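Local atomic coordinates of programmed cell death 6-interacting protein (Homo sapiens, PDB entry 5WA1), a protein that takes part in endocytosis, multivesicular body biogenesis, membrane repair, cytokinesis and apoptosis, sorting cargo into intralumenal vesicles, and here is represented by its Bro1 domain. Residues Asp80-Tyr93 with Val144-Glu158. Numbering follows the deposited sequence.
Sequences DKHEGALETLLRYY and VLFNCAALASQIAAE
Leu-86 and Leu-89 drive their side chains as knobs into holes of the facing helix, Leu-86 among Cys-148, Leu-151, Ala-152 and Ile-155, Leu-89 among Val-144, Asn-147, Cys-148 and Leu-151. Branched leucine suits a knob because its two methyls part: CD1 of Leu-89 rests 3.6 Å from Asn-147 O, while CD2 passes alongside CG1 of Val-144, the two side chains running in opposite directions. Cys-148 is small enough for the close backbones here, and its SG touches both Leu-89 CB and Leu-90 CD2, at 3.8 Å from the latter. Leu-151, with CG anti to the backbone N (chi1 -177°), brings CD2 to within 3.6 Å of Leu-86 N, against the first turn of helix 83-97. This is antiparallel helix packing within the largely helical Bro1 domain: the axes of segments 83-93 and 144-157 approach to 9.3 Å, their directions 158° apart, and helix 164-191 adds Phe-176 against Leu-90. Toward Val-144, aromatic rings take over. CG2 of Val-144 meets the edge of Tyr-92 at CE2 (3.4 Å), the hydroxyl of that tyrosine being hydrogen-bonded to Glu-140, whereas Leu-145 sets CD1 over a face of Tyr-93 and CB 3.7 Å from its CE1. At the other end CG1 of Ile-155 packs 3.5 Å from Lys-81 O, in the inverse gamma turn centred on Lys-81. The long, poorly ordered Lys-81 suits this exposed edge: its CD and CE pass obliquely across Gln-154, beside OE1, while Gln-154 NE2 hydrogen-bonds to Val-28 O, and Lys-81 NZ makes a long salt bridge of 3.9 Å with OE1 of Glu-158.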
loop_
_atom_site.group_PDB
_atom_site.type_symbol
_atom_site.label_atom_id
_atom_site.label_comp_id
_atom_site.label_asym_id
_atom_site.label_seq_id
_atom_site.Cartn_x
_atom_site.Cartn_y
_atom_site.Cartn_z
ATOM N N ASP A 80 -11.304 4.440 -14.246
ATOM C CA ASP A 80 -10.585 3.223 -14.622
ATOM C C ASP A 80 -9.575 2.557 -13.692
ATOM O O ASP A 80 -8.362 2.687 -13.885
ATOM C CB ASP A 80 -9.794 3.457 -15.911
ATOM C CG ASP A 80 -10.084 2.420 -16.972
ATOM O OD1 ASP A 80 -10.542 1.316 -16.615
ATOM O OD2 ASP A 80 -9.847 2.710 -18.165
ATOM N N LYS A 81 -10.061 1.826 -12.693
ATOM C CA LYS A 81 -9.208 0.984 -11.847
ATOM C C LYS A 81 -8.636 -0.282 -12.469
ATOM O O LYS A 81 -8.695 -1.365 -11.885
ATOM C CB LYS A 81 -9.962 0.658 -10.564
ATOM C CG LYS A 81 -10.286 1.859 -9.699
ATOM C CD LYS A 81 -10.868 1.412 -8.375
ATOM C CE LYS A 81 -11.864 2.425 -7.842
ATOM N NZ LYS A 81 -12.921 2.743 -8.844
ATOM N N HIS A 82 -8.078 -0.164 -13.672
ATOM C CA HIS A 82 -7.453 -1.291 -14.345
ATOM C C HIS A 82 -6.021 -0.916 -14.705
ATOM O O HIS A 82 -5.575 0.219 -14.497
ATOM C CB HIS A 82 -8.264 -1.731 -15.581
ATOM C CG HIS A 82 -7.846 -1.085 -16.867
ATOM N ND1 HIS A 82 -7.963 0.269 -17.098
ATOM C CD2 HIS A 82 -7.342 -1.617 -18.007
ATOM C CE1 HIS A 82 -7.535 0.545 -18.317
ATOM N NE2 HIS A 82 -7.153 -0.582 -18.889
ATOM N N GLU A 83 -5.292 -1.899 -15.239
ATOM C CA GLU A 83 -3.858 -1.736 -15.457
ATOM C C GLU A 83 -3.551 -0.670 -16.503
ATOM O O GLU A 83 -2.512 -0.004 -16.414
ATOM C CB GLU A 83 -3.242 -3.076 -15.862
ATOM C CG GLU A 83 -1.723 -3.080 -15.920
ATOM C CD GLU A 83 -1.160 -4.418 -16.362
ATOM O OE1 GLU A 83 -1.956 -5.349 -16.613
ATOM O OE2 GLU A 83 0.080 -4.540 -16.460
ATOM N N GLY A 84 -4.430 -0.494 -17.496
ATOM C CA GLY A 84 -4.199 0.531 -18.505
ATOM C C GLY A 84 -4.114 1.927 -17.915
ATOM O O GLY A 84 -3.233 2.709 -18.275
ATOM N N ALA A 85 -5.020 2.252 -16.987
ATOM C CA ALA A 85 -4.939 3.545 -16.315
ATOM C C ALA A 85 -3.687 3.643 -15.453
ATOM O O ALA A 85 -3.049 4.702 -15.401
ATOM C CB ALA A 85 -6.189 3.783 -15.471
ATOM N N LEU A 86 -3.320 2.556 -14.763
ATOM C CA LEU A 86 -2.105 2.582 -13.952
ATOM C C LEU A 86 -0.869 2.716 -14.835
ATOM O O LEU A 86 0.025 3.518 -14.548
ATOM C CB LEU A 86 -2.007 1.325 -13.073
ATOM C CG LEU A 86 -0.751 1.286 -12.195
ATOM C CD1 LEU A 86 -0.678 2.520 -11.305
ATOM C CD2 LEU A 86 -0.683 0.020 -11.337
ATOM N N GLU A 87 -0.802 1.935 -15.918
ATOM C CA GLU A 87 0.336 2.049 -16.826
ATOM C C GLU A 87 0.442 3.445 -17.422
ATOM O O GLU A 87 1.555 3.938 -17.643
ATOM C CB GLU A 87 0.241 0.998 -17.936
ATOM C CG GLU A 87 0.643 -0.404 -17.492
ATOM C CD GLU A 87 2.092 -0.479 -17.027
ATOM O OE1 GLU A 87 2.945 0.234 -17.602
ATOM O OE2 GLU A 87 2.375 -1.245 -16.079
ATOM N N THR A 88 -0.693 4.102 -17.682
ATOM C CA THR A 88 -0.642 5.480 -18.162
ATOM C C THR A 88 -0.050 6.408 -17.108
ATOM O O THR A 88 0.799 7.256 -17.414
ATOM C CB THR A 88 -2.037 5.948 -18.573
ATOM O OG1 THR A 88 -2.533 5.103 -19.616
ATOM C CG2 THR A 88 -1.986 7.389 -19.073
ATOM N N LEU A 89 -0.479 6.255 -15.853
ATOM C CA LEU A 89 0.138 7.004 -14.765
ATOM C C LEU A 89 1.621 6.683 -14.655
ATOM O O LEU A 89 2.456 7.588 -14.543
ATOM C CB LEU A 89 -0.571 6.689 -13.445
ATOM C CG LEU A 89 -1.528 7.766 -12.954
ATOM C CD1 LEU A 89 -2.279 7.281 -11.730
ATOM C CD2 LEU A 89 -0.765 9.053 -12.658
ATOM N N LEU A 90 1.962 5.388 -14.650
ATOM C CA LEU A 90 3.362 4.987 -14.558
ATOM C C LEU A 90 4.171 5.568 -15.706
ATOM O O LEU A 90 5.283 6.074 -15.505
ATOM C CB LEU A 90 3.472 3.467 -14.560
ATOM C CG LEU A 90 2.818 2.772 -13.368
ATOM C CD1 LEU A 90 2.951 1.269 -13.515
ATOM C CD2 LEU A 90 3.437 3.260 -12.075
ATOM N N ARG A 91 3.626 5.503 -16.922
ATOM C CA ARG A 91 4.324 6.058 -18.074
ATOM C C ARG A 91 4.550 7.555 -17.908
ATOM O O ARG A 91 5.635 8.065 -18.217
ATOM C CB ARG A 91 3.539 5.771 -19.353
ATOM C CG ARG A 91 4.202 6.342 -20.602
ATOM C CD ARG A 91 3.275 6.331 -21.811
ATOM N NE ARG A 91 3.809 7.158 -22.891
ATOM C CZ ARG A 91 3.143 7.479 -23.996
ATOM N NH1 ARG A 91 1.905 7.038 -24.181
ATOM N NH2 ARG A 91 3.716 8.244 -24.915
ATOM N N TYR A 92 3.543 8.278 -17.413
ATOM C CA TYR A 92 3.706 9.720 -17.260
ATOM C C TYR A 92 4.735 10.049 -16.180
ATOM O O TYR A 92 5.476 11.028 -16.318
ATOM C CB TYR A 92 2.353 10.376 -16.965
ATOM C CG TYR A 92 2.424 11.866 -16.723
ATOM C CD1 TYR A 92 2.807 12.737 -17.740
ATOM C CD2 TYR A 92 2.119 12.403 -15.477
ATOM C CE1 TYR A 92 2.883 14.101 -17.522
ATOM C CE2 TYR A 92 2.193 13.773 -15.249
ATOM C CZ TYR A 92 2.576 14.615 -16.275
ATOM O OH TYR A 92 2.654 15.972 -16.065
ATOM N N TYR A 93 4.821 9.236 -15.122
ATOM C CA TYR A 93 5.880 9.434 -14.135
ATOM C C TYR A 93 7.256 9.208 -14.746
ATOM O O TYR A 93 8.184 9.988 -14.504
ATOM C CB TYR A 93 5.679 8.506 -12.931
ATOM C CG TYR A 93 6.738 8.693 -11.871
ATOM C CD1 TYR A 93 6.679 9.761 -10.989
ATOM C CD2 TYR A 93 7.806 7.808 -11.761
ATOM C CE1 TYR A 93 7.646 9.942 -10.017
ATOM C CE2 TYR A 93 8.779 7.978 -10.787
ATOM C CZ TYR A 93 8.694 9.046 -9.920
ATOM O OH TYR A 93 9.660 9.227 -8.954
ATOM N N VAL A 144 2.275 12.906 -8.832
ATOM C CA VAL A 144 2.003 11.831 -9.780
ATOM C C VAL A 144 2.364 10.481 -9.173
ATOM O O VAL A 144 1.608 9.510 -9.295
ATOM C CB VAL A 144 2.743 12.092 -11.107
ATOM C CG1 VAL A 144 2.790 10.835 -11.954
ATOM C CG2 VAL A 144 2.046 13.191 -11.854
ATOM N N LEU A 145 3.510 10.396 -8.493
ATOM C CA LEU A 145 3.869 9.126 -7.867
ATOM C C LEU A 145 2.890 8.761 -6.758
ATOM O O LEU A 145 2.622 7.576 -6.535
ATOM C CB LEU A 145 5.298 9.175 -7.320
ATOM C CG LEU A 145 5.788 7.834 -6.751
ATOM C CD1 LEU A 145 5.618 6.724 -7.784
ATOM C CD2 LEU A 145 7.238 7.925 -6.267
ATOM N N PHE A 146 2.346 9.763 -6.060
ATOM C CA PHE A 146 1.294 9.509 -5.080
ATOM C C PHE A 146 0.100 8.822 -5.726
ATOM O O PHE A 146 -0.455 7.867 -5.173
ATOM C CB PHE A 146 0.856 10.828 -4.433
ATOM C CG PHE A 146 -0.120 10.656 -3.290
ATOM C CD1 PHE A 146 -1.482 10.530 -3.531
ATOM C CD2 PHE A 146 0.332 10.631 -1.979
ATOM C CE1 PHE A 146 -2.374 10.364 -2.485
ATOM C CE2 PHE A 146 -0.555 10.478 -0.921
ATOM C CZ PHE A 146 -1.909 10.344 -1.174
ATOM N N ASN A 147 -0.325 9.313 -6.890
ATOM C CA ASN A 147 -1.488 8.730 -7.548
ATOM C C ASN A 147 -1.180 7.353 -8.116
ATOM O O ASN A 147 -2.077 6.509 -8.175
ATOM C CB ASN A 147 -2.010 9.675 -8.639
ATOM C CG ASN A 147 -2.835 10.817 -8.063
ATOM O OD1 ASN A 147 -2.826 11.038 -6.855
ATOM N ND2 ASN A 147 -3.551 11.541 -8.920
ATOM N N CYS A 148 0.062 7.104 -8.550
ATOM C CA CYS A 148 0.433 5.742 -8.929
ATOM C C CYS A 148 0.228 4.798 -7.753
ATOM O O CYS A 148 -0.411 3.745 -7.883
ATOM C CB CYS A 148 1.889 5.679 -9.387
ATOM S SG CYS A 148 2.286 6.635 -10.875
ATOM N N ALA A 149 0.769 5.170 -6.592
ATOM C CA ALA A 149 0.620 4.345 -5.395
ATOM C C ALA A 149 -0.846 4.204 -4.999
ATOM O O ALA A 149 -1.311 3.102 -4.680
ATOM C CB ALA A 149 1.433 4.952 -4.251
ATOM N N ALA A 150 -1.591 5.314 -5.018
ATOM C CA ALA A 150 -2.998 5.287 -4.628
ATOM C C ALA A 150 -3.815 4.413 -5.569
ATOM O O ALA A 150 -4.622 3.584 -5.127
ATOM C CB ALA A 150 -3.554 6.716 -4.601
ATOM N N LEU A 151 -3.643 4.596 -6.882
ATOM C CA LEU A 151 -4.383 3.761 -7.821
ATOM C C LEU A 151 -3.982 2.296 -7.683
ATOM O O LEU A 151 -4.839 1.404 -7.737
ATOM C CB LEU A 151 -4.182 4.273 -9.257
ATOM C CG LEU A 151 -4.968 3.513 -10.329
ATOM C CD1 LEU A 151 -6.462 3.609 -10.069
ATOM C CD2 LEU A 151 -4.648 3.990 -11.747
ATOM N N ALA A 152 -2.693 2.026 -7.453
ATOM C CA ALA A 152 -2.264 0.648 -7.214
ATOM C C ALA A 152 -2.927 0.068 -5.969
ATOM O O ALA A 152 -3.306 -1.111 -5.950
ATOM C CB ALA A 152 -0.743 0.579 -7.075
ATOM N N SER A 153 -3.068 0.879 -4.913
ATOM C CA SER A 153 -3.746 0.399 -3.710
ATOM C C SER A 153 -5.212 0.105 -3.990
ATOM O O SER A 153 -5.773 -0.842 -3.428
ATOM C CB SER A 153 -3.618 1.421 -2.572
ATOM O OG SER A 153 -4.583 2.467 -2.704
ATOM N N GLN A 154 -5.844 0.890 -4.867
ATOM C CA GLN A 154 -7.245 0.644 -5.191
ATOM C C GLN A 154 -7.408 -0.612 -6.035
ATOM O O GLN A 154 -8.355 -1.383 -5.835
ATOM C CB GLN A 154 -7.842 1.851 -5.912
ATOM C CG GLN A 154 -7.882 3.115 -5.051
ATOM C CD GLN A 154 -8.636 4.239 -5.737
ATOM O OE1 GLN A 154 -9.538 3.987 -6.531
ATOM N NE2 GLN A 154 -8.262 5.485 -5.446
ATOM N N ILE A 155 -6.501 -0.829 -6.990
ATOM C CA ILE A 155 -6.540 -2.046 -7.794
ATOM C C ILE A 155 -6.315 -3.269 -6.913
ATOM O O ILE A 155 -6.993 -4.294 -7.056
ATOM C CB ILE A 155 -5.502 -1.960 -8.931
ATOM C CG1 ILE A 155 -5.893 -0.860 -9.919
ATOM C CG2 ILE A 155 -5.349 -3.317 -9.617
ATOM C CD1 ILE A 155 -4.808 -0.498 -10.948
ATOM N N ALA A 156 -5.362 -3.179 -5.985
ATOM C CA ALA A 156 -5.092 -4.305 -5.093
ATOM C C ALA A 156 -6.297 -4.616 -4.216
ATOM O O ALA A 156 -6.664 -5.788 -4.034
ATOM C CB ALA A 156 -3.870 -4.000 -4.228
ATOM N N ALA A 157 -6.927 -3.575 -3.665
ATOM C CA ALA A 157 -8.079 -3.761 -2.792
ATOM C C ALA A 157 -9.282 -4.338 -3.526
ATOM O O ALA A 157 -10.184 -4.878 -2.877
ATOM C CB ALA A 157 -8.448 -2.430 -2.133
ATOM N N GLU A 158 -9.320 -4.248 -4.854
ATOM C CA GLU A 158 -10.433 -4.771 -5.635
ATOM C C GLU A 158 -10.255 -6.225 -6.037
ATOM O O GLU A 158 -11.158 -6.794 -6.658
ATOM C CB GLU A 158 -10.635 -3.931 -6.901
ATOM C CG GLU A 158 -11.684 -2.856 -6.757
ATOM C CD GLU A 158 -11.749 -1.948 -7.963
ATOM O OE1 GLU A 158 -12.670 -1.108 -8.017
ATOM O OE2 GLU A 158 -10.879 -2.070 -8.856
#